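Local coordinates for protein HAD hydrolase, family IA, variant 3 (Entamoeba histolytica, PDB 6W04) that binds magnesium and is probably a hydrolase of the haloacid dehalogenase superfamily, with its metal site on a parallel, helix-flanked sheet, at residues Phe167-Ser172 with Ile187-Thr192; Gly173-Leu178 with Leu197-Cys202; Asp7-Leu12 with Ile107-Asp112. One frame throughout, in Å; residues are numbered along the deposited sequence. Where two conformers were deposited one is given.

Interaction 1: residues Phe167-Ser172 with Ile187-Thr192; sequences FEDTIS and IASEMT. With MG (magnesium ion), chain B; SO4 (sulfate ion), chain D.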
ATOM      1  N   PHE A 167       4.283  -2.565   7.762  1.00 30.93           N
ATOM      2  CA  PHE A 167       5.087  -1.687   6.916  1.00 31.55           C
ATOM      3  C   PHE A 167       4.136  -0.871   6.046  1.00 34.93           C
ATOM      4  O   PHE A 167       3.292  -1.441   5.352  1.00 33.22           O
ATOM      5  CB  PHE A 167       6.040  -2.484   6.023  1.00 28.67           C
ATOM      6  CG  PHE A 167       7.205  -3.120   6.775  1.00 32.48           C
ATOM      7  CD1 PHE A 167       7.217  -4.477   7.046  1.00 35.00           C
ATOM      8  CD2 PHE A 167       8.290  -2.356   7.161  1.00 32.12           C
ATOM      9  CE1 PHE A 167       8.298  -5.076   7.703  1.00 34.73           C
ATOM     10  CE2 PHE A 167       9.372  -2.927   7.836  1.00 35.96           C
ATOM     11  CZ  PHE A 167       9.370  -4.293   8.104  1.00 46.82           C
ATOM     12  N   GLU A 168       4.271   0.449   6.085  1.00 31.96           N
ATOM     13  CA  GLU A 168       3.318   1.318   5.408  1.00 30.17           C
ATOM     14  C   GLU A 168       4.060   2.544   4.899  1.00 34.71           C
ATOM     15  O   GLU A 168       5.111   2.905   5.434  1.00 35.15           O
ATOM     16  CB  GLU A 168       2.185   1.734   6.355  1.00 31.07           C
ATOM     17  CG  GLU A 168       0.947   0.907   6.238  1.00 26.30           C
ATOM     18  CD  GLU A 168       0.147   1.272   5.002  1.00 39.16           C
ATOM     19  OE1 GLU A 168       0.621   2.131   4.203  1.00 34.00           O
ATOM     20  OE2 GLU A 168      -0.957   0.705   4.842  1.00 32.20           O
ATOM     21  N   ASP A 169       3.498   3.194   3.863  1.00 30.25           N
ATOM     22  CA  ASP A 169       4.159   4.337   3.226  1.00 31.45           C
ATOM     23  C   ASP A 169       3.352   5.628   3.250  1.00 33.97           C
ATOM     24  O   ASP A 169       3.856   6.658   2.783  1.00 35.73           O
ATOM     25  CB  ASP A 169       4.516   4.024   1.764  1.00 26.13           C
ATOM     26  CG  ASP A 169       3.291   3.886   0.874  1.00 29.57           C
ATOM     27  OD1 ASP A 169       3.174   4.644  -0.118  1.00 31.29           O
ATOM     28  OD2 ASP A 169       2.452   3.001   1.158  1.00 33.40           O
ATOM     29  N   THR A 170       2.121   5.613   3.762  1.00 30.42           N
ATOM     30  CA  THR A 170       1.278   6.801   3.749  1.00 30.24           C
ATOM     31  C   THR A 170       0.770   7.129   5.142  1.00 30.40           C
ATOM     32  O   THR A 170       0.744   6.282   6.041  1.00 28.70           O
ATOM     33  CB  THR A 170       0.056   6.627   2.841  1.00 34.07           C
ATOM     34  OG1 THR A 170      -0.752   5.566   3.370  1.00 32.82           O
ATOM     35  CG2 THR A 170       0.494   6.299   1.403  1.00 32.38           C
ATOM     36  N   ILE A 171       0.312   8.376   5.275  1.00 31.87           N
ATOM     37  CA  ILE A 171      -0.295   8.839   6.517  1.00 31.22           C
ATOM     38  C   ILE A 171      -1.507   7.982   6.874  1.00 32.30           C
ATOM     39  O   ILE A 171      -1.616   7.464   7.989  1.00 31.38           O
ATOM     40  CB  ILE A 171      -0.660  10.329   6.388  1.00 32.26           C
ATOM     41  CG1 ILE A 171       0.625  11.144   6.221  1.00 33.62           C
ATOM     42  CG2 ILE A 171      -1.524  10.815   7.582  1.00 35.39           C
ATOM     43  CD1 ILE A 171       0.383  12.592   5.813  1.00 40.49           C
ATOM     44  N   SER A 172      -2.434   7.813   5.924  0.64 30.38           N
ATOM     45  CA  SER A 172      -3.651   7.068   6.242  0.64 27.67           C
ATOM     46  C   SER A 172      -3.339   5.613   6.575  0.64 29.27           C
ATOM     47  O   SER A 172      -3.980   5.014   7.447  0.64 32.95           O
ATOM     48  CB  SER A 172      -4.654   7.161   5.088  0.64 29.74           C
ATOM     49  OG  SER A 172      -5.329   8.406   5.109  0.64 30.64           O
ATOM     50  N   ILE A 187       7.893   3.182   5.403  1.00 34.08           N
ATOM     51  CA  ILE A 187       8.738   2.992   4.229  1.00 31.14           C
ATOM     52  C   ILE A 187       8.846   4.336   3.526  1.00 34.99           C
ATOM     53  O   ILE A 187       7.830   4.904   3.100  1.00 30.38           O
ATOM     54  CB  ILE A 187       8.188   1.913   3.282  1.00 29.26           C
ATOM     55  CG1 ILE A 187       8.238   0.523   3.937  1.00 34.63           C
ATOM     56  CG2 ILE A 187       8.991   1.893   1.996  1.00 30.75           C
ATOM     57  CD1 ILE A 187       9.635   0.068   4.350  1.00 34.45           C
ATOM     58  N   ALA A 188      10.075   4.853   3.400  1.00 32.39           N
ATOM     59  CA  ALA A 188      10.294   6.211   2.885  1.00 37.34           C
ATOM     60  C   ALA A 188      10.320   6.249   1.348  1.00 38.29           C
ATOM     61  O   ALA A 188      11.273   6.701   0.717  1.00 38.23           O
ATOM     62  CB  ALA A 188      11.584   6.785   3.475  1.00 35.70           C
ATOM     63  N   SER A 189       9.232   5.786   0.732  1.00 38.95           N
ATOM     64  CA  SER A 189       9.189   5.820  -0.729  1.00 35.62           C
ATOM     65  C   SER A 189       8.759   7.179  -1.262  1.00 33.46           C
ATOM     66  O   SER A 189       9.194   7.575  -2.346  1.00 40.31           O
ATOM     67  CB  SER A 189       8.253   4.742  -1.280  1.00 31.50           C
ATOM     68  OG  SER A 189       6.943   4.916  -0.763  1.00 33.27           O
ATOM     69  N   GLU A 190       7.898   7.886  -0.549  1.00 35.55           N
ATOM     70  CA  GLU A 190       7.497   9.236  -0.927  1.00 36.58           C
ATOM     71  C   GLU A 190       7.737  10.256   0.174  1.00 42.47           C
ATOM     72  O   GLU A 190       8.235  11.349  -0.096  1.00 38.95           O
ATOM     73  CB  GLU A 190       6.010   9.251  -1.339  1.00 43.10           C
ATOM     74  CG  GLU A 190       5.790   8.713  -2.752  1.00 47.37           C
ATOM     75  CD  GLU A 190       6.439   9.591  -3.824  1.00 62.05           C
ATOM     76  OE1 GLU A 190       6.290  10.832  -3.737  1.00 65.76           O
ATOM     77  OE2 GLU A 190       7.096   9.042  -4.749  1.00 51.83           O
ATOM     78  N   MET A 191       7.400   9.933   1.411  1.00 34.85           N
ATOM     79  CA  MET A 191       7.858  10.734   2.534  1.00 33.80           C
ATOM     80  C   MET A 191       9.303  10.391   2.868  1.00 37.30           C
ATOM     81  O   MET A 191       9.765   9.282   2.608  1.00 40.45           O
ATOM     82  CB  MET A 191       6.952  10.495   3.736  1.00 32.53           C
ATOM     83  CG  MET A 191       5.503  10.913   3.398  1.00 45.51           C
ATOM     84  SD  MET A 191       4.296  10.529   4.670  1.00 46.40           S
ATOM     85  CE  MET A 191       4.903  11.494   6.025  1.00 34.36           C
ATOM     86  N   THR A 192      10.024  11.374   3.407  1.00 39.69           N
ATOM     87  CA  THR A 192      11.355  11.119   3.946  1.00 38.84           C
ATOM     88  C   THR A 192      11.250  10.305   5.234  1.00 49.61           C
ATOM     89  O   THR A 192      10.178  10.178   5.835  1.00 40.15           O
ATOM     90  CB  THR A 192      12.089  12.426   4.225  1.00 44.30           C
ATOM     91  OG1 THR A 192      11.466  13.115   5.329  1.00 41.59           O
ATOM     92  CG2 THR A 192      12.086  13.310   2.982  1.00 43.61           C
TER
HETATM   93 MG    MG B 301       0.763   2.184   0.239  1.00 28.64          MG
HETATM   94  S   SO4 D 303      -4.002   5.049   1.397  0.83 81.01           S
HETATM   95  O1  SO4 D 303      -3.523   6.291   0.794  0.83 86.66           O
HETATM   96  O2  SO4 D 303      -2.877   4.327   1.988  0.83 69.12           O
HETATM   97  O3  SO4 D 303      -4.655   4.217   0.396  0.83 89.62           O
HETATM   98  O4  SO4 D 303      -4.994   5.368   2.413  0.83 88.74           O
HETATM   99  O   HOH W   1      -0.417   2.727   1.930  1.00 29.29           O
HETATM  100  O   HOH W   2       6.505   7.244   1.946  1.00 31.88           O
HETATM  101  O   HOH W   3       0.731   4.027  -0.970  1.00 30.53           O

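Interaction 2: residues Gly173-Leu178 with Leu197-Cys202; sequences GIHSAL and LQIKGC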
ATOM      1  N   GLY A 173      -2.342   5.031   5.909  1.00 29.34           N
ATOM      2  CA  GLY A 173      -1.994   3.647   6.196  1.00 29.41           C
ATOM      3  C   GLY A 173      -1.299   3.480   7.534  1.00 30.47           C
ATOM      4  O   GLY A 173      -1.515   2.487   8.243  1.00 33.35           O
ATOM      5  N   ILE A 174      -0.455   4.444   7.904  1.00 29.05           N
ATOM      6  CA  ILE A 174       0.137   4.398   9.240  1.00 29.73           C
ATOM      7  C   ILE A 174      -0.963   4.484  10.295  1.00 34.77           C
ATOM      8  O   ILE A 174      -0.935   3.782  11.314  1.00 29.87           O
ATOM      9  CB  ILE A 174       1.171   5.527   9.417  1.00 33.84           C
ATOM     10  CG1 ILE A 174       2.397   5.325   8.512  1.00 41.58           C
ATOM     11  CG2 ILE A 174       1.547   5.683  10.895  1.00 35.60           C
ATOM     12  CD1 ILE A 174       3.233   4.157   8.847  1.00 51.48           C
ATOM     13  N   HIS A 175      -1.971   5.322  10.054  1.00 36.86           N
ATOM     14  CA  HIS A 175      -3.004   5.465  11.070  1.00 38.64           C
ATOM     15  C   HIS A 175      -3.968   4.296  11.093  1.00 33.93           C
ATOM     16  O   HIS A 175      -4.538   4.006  12.149  1.00 31.86           O
ATOM     17  CB  HIS A 175      -3.733   6.794  10.888  1.00 38.29           C
ATOM     18  CG  HIS A 175      -2.898   7.930  11.354  1.00 46.53           C
ATOM     19  ND1 HIS A 175      -2.689   8.180  12.693  1.00 46.73           N
ATOM     20  CD2 HIS A 175      -2.080   8.771  10.680  1.00 48.74           C
ATOM     21  CE1 HIS A 175      -1.842   9.183  12.819  1.00 46.23           C
ATOM     22  NE2 HIS A 175      -1.458   9.558  11.613  1.00 47.02           N
ATOM     23  N   SER A 176      -4.148   3.621   9.958  1.00 34.82           N
ATOM     24  CA  SER A 176      -4.849   2.339   9.961  1.00 34.41           C
ATOM     25  C   SER A 176      -4.155   1.343  10.879  1.00 37.68           C
ATOM     26  O   SER A 176      -4.801   0.705  11.720  1.00 34.17           O
ATOM     27  CB  SER A 176      -4.933   1.784   8.545  1.00 34.69           C
ATOM     28  OG  SER A 176      -5.466   0.471   8.552  1.00 38.21           O
ATOM     29  N   ALA A 177      -2.832   1.218  10.748  1.00 36.16           N
ATOM     30  CA  ALA A 177      -2.076   0.297  11.601  1.00 36.85           C
ATOM     31  C   ALA A 177      -2.180   0.688  13.067  1.00 36.42           C
ATOM     32  O   ALA A 177      -2.400  -0.167  13.940  1.00 37.41           O
ATOM     33  CB  ALA A 177      -0.608   0.250  11.168  1.00 32.47           C
ATOM     34  N   LEU A 178      -2.006   1.977  13.367  1.00 39.00           N
ATOM     35  CA  LEU A 178      -2.048   2.403  14.766  1.00 37.58           C
ATOM     36  C   LEU A 178      -3.433   2.184  15.364  1.00 41.74           C
ATOM     37  O   LEU A 178      -3.559   1.699  16.495  1.00 39.31           O
ATOM     38  CB  LEU A 178      -1.644   3.872  14.881  1.00 34.26           C
ATOM     39  CG  LEU A 178      -0.177   4.200  14.602  1.00 40.74           C
ATOM     40  CD1 LEU A 178      -0.009   5.721  14.575  1.00 39.15           C
ATOM     41  CD2 LEU A 178       0.721   3.575  15.679  1.00 45.40           C
ATOM     42  N   LEU A 197       8.849   9.929  10.781  1.00 39.52           N
ATOM     43  CA  LEU A 197       9.078   9.928  12.222  1.00 42.56           C
ATOM     44  C   LEU A 197       8.295  11.023  12.932  1.00 45.13           C
ATOM     45  O   LEU A 197       8.029  10.896  14.129  1.00 51.68           O
ATOM     46  CB  LEU A 197      10.585  10.069  12.531  1.00 42.29           C
ATOM     47  CG  LEU A 197      11.461   8.869  12.121  1.00 51.73           C
ATOM     48  CD1 LEU A 197      12.945   9.136  12.370  1.00 52.92           C
ATOM     49  CD2 LEU A 197      11.031   7.590  12.827  1.00 48.28           C
ATOM     50  N   GLN A 198       7.920  12.091  12.221  1.00 40.75           N
ATOM     51  CA  GLN A 198       7.160  13.160  12.851  0.52 44.37           C
ATOM     52  C   GLN A 198       5.717  12.763  13.145  1.00 48.80           C
ATOM     53  O   GLN A 198       5.012  13.536  13.804  1.00 52.20           O
ATOM     54  CB  GLN A 198       7.193  14.414  11.972  0.52 46.49           C
ATOM     55  CG  GLN A 198       8.560  15.110  11.894  0.52 50.78           C
ATOM     56  CD  GLN A 198       8.688  16.280  12.860  0.52 56.16           C
ATOM     57  OE1 GLN A 198       8.220  17.386  12.587  0.52 65.50           O
ATOM     58  NE2 GLN A 198       9.328  16.040  13.993  0.52 60.29           N
ATOM     59  N   ILE A 199       5.272  11.584  12.699  1.00 42.77           N
ATOM     60  CA  ILE A 199       3.925  11.082  12.988  1.00 41.00           C
ATOM     61  C   ILE A 199       3.912  10.415  14.359  1.00 45.78           C
ATOM     62  O   ILE A 199       4.745   9.545  14.644  1.00 44.78           O
ATOM     63  CB  ILE A 199       3.470  10.085  11.911  1.00 38.12           C
ATOM     64  CG1 ILE A 199       3.327  10.760  10.556  1.00 38.22           C
ATOM     65  CG2 ILE A 199       2.155   9.417  12.311  1.00 33.16           C
ATOM     66  CD1 ILE A 199       3.150   9.736   9.432  1.00 33.49           C
ATOM     67  N   LYS A 200       2.947  10.795  15.200  1.00 42.62           N
ATOM     68  CA  LYS A 200       2.861  10.239  16.549  1.00 43.38           C
ATOM     69  C   LYS A 200       2.531   8.746  16.477  1.00 49.07           C
ATOM     70  O   LYS A 200       1.512   8.355  15.902  1.00 50.82           O
ATOM     71  CB  LYS A 200       1.806  10.982  17.358  1.00 43.72           C
ATOM     72  CG  LYS A 200       1.763  10.607  18.844  1.00 51.23           C
ATOM     73  CD  LYS A 200       0.706  11.412  19.587  1.00 54.59           C
ATOM     74  CE  LYS A 200       0.558  10.934  21.027  1.00 62.56           C
ATOM     75  NZ  LYS A 200      -0.574  11.609  21.725  1.00 73.84           N
ATOM     76  N   GLY A 201       3.390   7.911  17.067  1.00 41.78           N
ATOM     77  CA  GLY A 201       3.219   6.472  17.021  1.00 39.03           C
ATOM     78  C   GLY A 201       4.028   5.773  15.947  1.00 52.45           C
ATOM     79  O   GLY A 201       4.008   4.533  15.885  1.00 49.37           O
ATOM     80  N   CYS A 202       4.718   6.523  15.084  1.00 47.74           N
ATOM     81  CA  CYS A 202       5.675   5.955  14.137  1.00 44.17           C
ATOM     82  C   CYS A 202       7.067   6.243  14.674  1.00 50.36           C
ATOM     83  O   CYS A 202       7.484   7.404  14.740  1.00 56.99           O
ATOM     84  CB  CYS A 202       5.512   6.541  12.738  1.00 42.84           C
ATOM     85  SG  CYS A 202       6.740   5.895  11.550  1.00 44.17           S
TER

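Interaction 3: residues Asp7-Leu12 with Ile107-Asp112; sequences DFNGTL and IATSSD. With MG (magnesium ion), chain B; EDO (1,2-ethanediol), chain C.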
ATOM      1  N   ASP A   7       1.897  -3.591   3.565  1.00 27.57           N
ATOM      2  CA  ASP A   7       1.205  -2.842   2.515  1.00 29.04           C
ATOM      3  C   ASP A   7       1.888  -3.119   1.188  1.00 32.35           C
ATOM      4  O   ASP A   7       3.055  -3.508   1.150  1.00 30.73           O
ATOM      5  CB  ASP A   7       1.251  -1.351   2.819  1.00 24.95           C
ATOM      6  CG  ASP A   7       0.563  -0.512   1.772  1.00 35.70           C
ATOM      7  OD1 ASP A   7      -0.576  -0.850   1.383  1.00 31.60           O
ATOM      8  OD2 ASP A   7       1.157   0.506   1.361  1.00 34.18           O
ATOM      9  N   PHE A   8       1.179  -2.915   0.077  1.00 28.02           N
ATOM     10  CA  PHE A   8       1.788  -3.229  -1.212  1.00 27.79           C
ATOM     11  C   PHE A   8       2.199  -1.978  -1.981  1.00 29.84           C
ATOM     12  O   PHE A   8       3.402  -1.725  -2.126  1.00 28.61           O
ATOM     13  CB  PHE A   8       0.887  -4.136  -2.038  1.00 28.38           C
ATOM     14  CG  PHE A   8       1.607  -4.749  -3.204  1.00 29.55           C
ATOM     15  CD1 PHE A   8       2.393  -5.879  -3.026  1.00 30.40           C
ATOM     16  CD2 PHE A   8       1.580  -4.138  -4.447  1.00 30.51           C
ATOM     17  CE1 PHE A   8       3.102  -6.427  -4.081  1.00 31.88           C
ATOM     18  CE2 PHE A   8       2.272  -4.687  -5.512  1.00 33.64           C
ATOM     19  CZ  PHE A   8       3.036  -5.827  -5.324  1.00 31.30           C
ATOM     20  N   ASN A   9       1.246  -1.170  -2.465  1.00 29.57           N
ATOM     21  CA  ASN A   9       1.576   0.005  -3.270  1.00 27.50           C
ATOM     22  C   ASN A   9       2.349   1.033  -2.453  1.00 28.73           C
ATOM     23  O   ASN A   9       1.899   1.466  -1.391  1.00 29.86           O
ATOM     24  CB  ASN A   9       0.292   0.636  -3.807  1.00 29.11           C
ATOM     25  CG  ASN A   9      -0.533  -0.351  -4.597  1.00 40.31           C
ATOM     26  OD1 ASN A   9      -1.528  -0.899  -4.107  1.00 39.40           O
ATOM     27  ND2 ASN A   9      -0.093  -0.622  -5.815  1.00 35.80           N
ATOM     28  N   GLY A  10       3.504   1.445  -2.968  1.00 31.24           N
ATOM     29  CA  GLY A  10       4.338   2.422  -2.288  1.00 30.89           C
ATOM     30  C   GLY A  10       5.205   1.835  -1.200  1.00 35.61           C
ATOM     31  O   GLY A  10       6.091   2.525  -0.699  1.00 32.47           O
ATOM     32  N   THR A  11       4.994   0.572  -0.853  1.00 33.98           N
ATOM     33  CA  THR A  11       5.724  -0.106   0.209  1.00 33.52           C
ATOM     34  C   THR A  11       6.538  -1.270  -0.344  1.00 31.72           C
ATOM     35  O   THR A  11       7.767  -1.278  -0.204  1.00 31.85           O
ATOM     36  CB  THR A  11       4.718  -0.581   1.284  1.00 31.33           C
ATOM     37  OG1 THR A  11       4.124   0.559   1.931  1.00 29.67           O
ATOM     38  CG2 THR A  11       5.397  -1.463   2.334  1.00 28.85           C
ATOM     39  N   LEU A  12       5.891  -2.256  -0.979  1.00 29.51           N
ATOM     40  CA  LEU A  12       6.620  -3.355  -1.610  1.00 30.69           C
ATOM     41  C   LEU A  12       7.047  -3.043  -3.036  1.00 33.15           C
ATOM     42  O   LEU A  12       8.034  -3.621  -3.517  1.00 32.58           O
ATOM     43  CB  LEU A  12       5.771  -4.635  -1.591  1.00 27.00           C
ATOM     44  CG  LEU A  12       5.773  -5.368  -0.246  1.00 33.58           C
ATOM     45  CD1 LEU A  12       4.803  -6.540  -0.249  1.00 30.45           C
ATOM     46  CD2 LEU A  12       7.204  -5.861   0.130  1.00 29.03           C
ATOM     47  N   ILE A 107       0.197  -9.772   2.773  1.00 28.89           N
ATOM     48  CA  ILE A 107      -0.004  -8.477   2.142  1.00 29.94           C
ATOM     49  C   ILE A 107      -1.416  -7.992   2.434  1.00 34.27           C
ATOM     50  O   ILE A 107      -2.376  -8.781   2.411  1.00 34.16           O
ATOM     51  CB  ILE A 107       0.230  -8.578   0.625  1.00 30.86           C
ATOM     52  CG1 ILE A 107       1.721  -8.722   0.323  1.00 29.43           C
ATOM     53  CG2 ILE A 107      -0.368  -7.334  -0.091  1.00 33.81           C
ATOM     54  CD1 ILE A 107       2.022  -9.233  -1.129  1.00 27.89           C
ATOM     55  N   ALA A 108      -1.544  -6.694   2.720  1.00 25.95           N
ATOM     56  CA  ALA A 108      -2.823  -5.999   2.733  1.00 29.29           C
ATOM     57  C   ALA A 108      -2.701  -4.819   1.779  1.00 42.23           C
ATOM     58  O   ALA A 108      -1.690  -4.112   1.791  1.00 47.87           O
ATOM     59  CB  ALA A 108      -3.191  -5.528   4.138  1.00 29.17           C
ATOM     60  N   THR A 109      -3.695  -4.621   0.928  1.00 33.48           N
ATOM     61  CA  THR A 109      -3.622  -3.511  -0.002  1.00 32.48           C
ATOM     62  C   THR A 109      -5.006  -2.907  -0.159  1.00 37.66           C
ATOM     63  O   THR A 109      -6.017  -3.601  -0.038  1.00 34.53           O
ATOM     64  CB  THR A 109      -3.050  -3.966  -1.366  1.00 31.60           C
ATOM     65  OG1 THR A 109      -3.125  -2.898  -2.318  1.00 34.15           O
ATOM     66  CG2 THR A 109      -3.801  -5.160  -1.909  1.00 31.98           C
ATOM     67  N   SER A 110      -5.037  -1.600  -0.424  1.00 31.68           N
ATOM     68  CA  SER A 110      -6.272  -0.928  -0.808  1.00 32.22           C
ATOM     69  C   SER A 110      -6.673  -1.234  -2.239  1.00 30.10           C
ATOM     70  O   SER A 110      -7.774  -0.851  -2.648  1.00 32.92           O
ATOM     71  CB  SER A 110      -6.143   0.589  -0.676  1.00 38.32           C
ATOM     72  OG  SER A 110      -5.803   0.994   0.634  1.00 56.28           O
ATOM     73  N   SER A 111      -5.802  -1.871  -3.013  1.00 29.72           N
ATOM     74  CA  SER A 111      -6.095  -2.132  -4.418  1.00 31.20           C
ATOM     75  C   SER A 111      -7.285  -3.073  -4.554  1.00 28.49           C
ATOM     76  O   SER A 111      -7.493  -3.957  -3.720  1.00 29.88           O
ATOM     77  CB  SER A 111      -4.870  -2.750  -5.111  1.00 29.44           C
ATOM     78  OG  SER A 111      -3.800  -1.807  -5.218  1.00 40.85           O
ATOM     79  N   ASP A 112      -8.070  -2.878  -5.618  1.00 28.03           N
ATOM     80  CA  ASP A 112      -9.121  -3.823  -5.980  0.58 30.73           C
ATOM     81  C   ASP A 112      -8.516  -5.097  -6.571  1.00 30.07           C
ATOM     82  O   ASP A 112      -7.319  -5.185  -6.832  1.00 25.89           O
ATOM     83  CB  ASP A 112     -10.108  -3.194  -6.972  0.58 33.44           C
ATOM     84  CG  ASP A 112      -9.498  -2.873  -8.354  0.58 41.54           C
ATOM     85  OD1 ASP A 112      -8.314  -3.165  -8.670  0.58 36.07           O
ATOM     86  OD2 ASP A 112     -10.255  -2.293  -9.161  0.58 48.15           O
TER
HETATM   87 MG    MG B 301       0.763   2.184   0.239  1.00 28.64          MG
HETATM   88  C1  EDO C 302      -1.804   2.410  -1.432  1.00 53.61           C
HETATM   89  O1  EDO C 302      -0.984   1.568  -0.633  1.00 34.61           O
HETATM   90  C2  EDO C 302      -3.180   2.005  -1.028  1.00 50.47           C
HETATM   91  O2  EDO C 302      -3.053   1.700   0.358  1.00 51.02           O
HETATM   92  O   HOH W   4      -1.326  -1.213  -1.160  1.00 32.30           O
HETATM   93  O   HOH W   1      -0.417   2.727   1.930  1.00 29.29           O
HETATM   94  O   HOH W   3       0.731   4.027  -0.970  1.00 30.53           O

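Interaction 1: residues Phe167-Ser172 with Ile187-Thr192
Glu-168 and Ile-187, the last residues of neighbouring strands 164-168 and 183-187, share the single direct hydrogen bond between the two segments: Ile-187 N gives to Glu-168 O at 2.8 Å, with 156° at the hydrogen. The CA atoms of Asp-169 and Ile-187, 4.9 Å apart, are the nearest pair. Beyond this point water 2 ties the backbones, accepting from Met-191 N and donating to the carbonyls of Asp-169 and Ile-187. One residue before Glu-168, the Phe-167 ring meets the tip of Ile-187 obliquely, CD2 to CD1 at 3.9 Å. Asp-169 rests its CB against Ser-189 OG, 3.6 Å away, while that hydroxyl bonds to Gly-10 O. With CG placed between backbone N and carbonyl carbon (chi1 68°), the Asp-169 carboxylate turns to the magnesium ion and binds it through OD2 at 2.1 Å. The Thr-11 hydroxyl is within bonding reach of both this OD2 and Asp-7 OD2, its one proton not assigned between them; Asp-169 OD1 takes a proton from metal-bound water 3. Glu-168 OE1 accepts from Asp-169 N through its anti lone pair and from metal-bound water 1, and OE2 is held by Lys-144 and Tyr-150. At the outer end the side chains of Ile-171 and Met-191 cross at about a right angle, CG1 to SD at 4.0 Å. Thr-170 caps helix 171-180 through Gly-173 N, and its OG1 donates to sulfate O2 at 2.8 Å. An acidic pair at the C-terminal end of a central strand, one carboxylate on the metal and the other on a metal-bound water, marks motif IV of the haloacid dehalogenase fold.

Interaction 2: residues Gly173-Leu178 with Leu197-Cys202
Ile-199 sets its CG2 methyl against two side chains of helix 171-180, at 4.0 Å from Ile-174 CG2 and 3.7 Å from His-175 NE2. That branch stands opposite the backbone N (chi1 -65° for CG1), which directs it at the helix. It reaches the imidazole obliquely, at the NE2 and CE1 end of the ring, and the two isoleucines likewise meet at a slant. Ile-174 CG2 also comes within 4.5 Å of Cys-202 CB. One helical turn along, where Leu-178 N bonds to Ile-174 O at 2.9 Å, Leu-178 presents both methyls to the backbone of the loop: CD1 sits 3.3 Å from Lys-200 O and CD2 3.4 Å from Gly-201 O. The loop is shaped here by a type II turn from Ile-199 to Cys-202, closed by Cys-202 N to Ile-199 O at 3.1 Å. Gly-201 takes its third position with a positive phi (97°), and the absence of a side chain there allows Leu-178 CD1 to approach its CA to 4.1 Å. Lys-200 runs fully extended away from the helix. Pro-184 of strand 183-187 touches both Ile-174 and Leu-178, so this helix face packs on the sheet as well as on the loop after helix 193-197. No hydrogen bond or charge pair joins 173-178 to 197-202. Methyls against methyls, a ring end and two carbonyl oxygens imply attachment mainly by shape and dispersion, tightest where Leu-178 meets the carbonyls, with little directional preference.

Interaction 3: residues Asp7-Leu12 with Ile107-Asp112
Phe-8 and Ile-107 form the close-packed half of this contact, beside the metal site. The Phe-8 CB lies 3.9 Å from Ile-107 CG2 and 4.0 Å from Thr-109 CB, and the ring is approached obliquely by the Ile-107 CD1 methyl. Leu-12 adds its CD1 at 3.8 Å from Ile-107 CG1. Along the backbone the Asp-7 CA-H points almost straight at Ala-108 O, 3.2 Å from CA to O and 162° at the hydrogen. Ser-111 OG donates to Asn-9 OD1 at 2.7 Å from 22° out of the amide plane, and Ser-111 N bonds to Thr-109 OG1 at 3.0 Å in an ST turn. The looser, solvent-containing side is bridged by a water and an ethanediol, probably from the crystallisation liquor. Water 4 accepts from Asn-9 N and lies within bonding reach of Asp-7 OD1, ethanediol O1 and Thr-109 OG1; the exposed Ser-110 is linked to the metal through ethanediol, its OG 2.9 Å from O2. Asp-7, extended away from its own N (chi1 180°), binds magnesium through OD2 at 2.1 Å, and Asn-9 does so through its carbonyl O. Asp-169, ethanediol O1 and waters 1 and 3 complete six ligands, while Lys-144 pairs with Asp-7 OD1. Segment 7-12 fits the first superfamily motif, with asparagine where the second acid commonly stands. Strand 3-7 lies between strands 105-112 and 164-168: Phe-8 stacks on Phe-119 of helix 113-123, whereas Asp-7 and Ala-108 touch Tyr-150 of helix 148-157.

Interactions 1 and 3 sit at strand ends of one parallel sheet; interaction 2 lies on a helix flanking it. Interaction 3 closes first along the chain, joining the end of strand 3-7 to strand 105-112; interactions 1 and 2 come later and alternate, each using helix 171-180 and the chain after strand 183-187. The centres of interactions 1 and 3 lie about 12 Å apart, yet both bind the same magnesium ion and share waters 1 and 3, so the metal site depends on strand ends far apart in sequence. Interaction 2, its centre about 10 Å from that of interaction 1, continues the packing outward through Ile-174 against Glu-168. It does not touch interaction 3, whose centre is about 16 Å away.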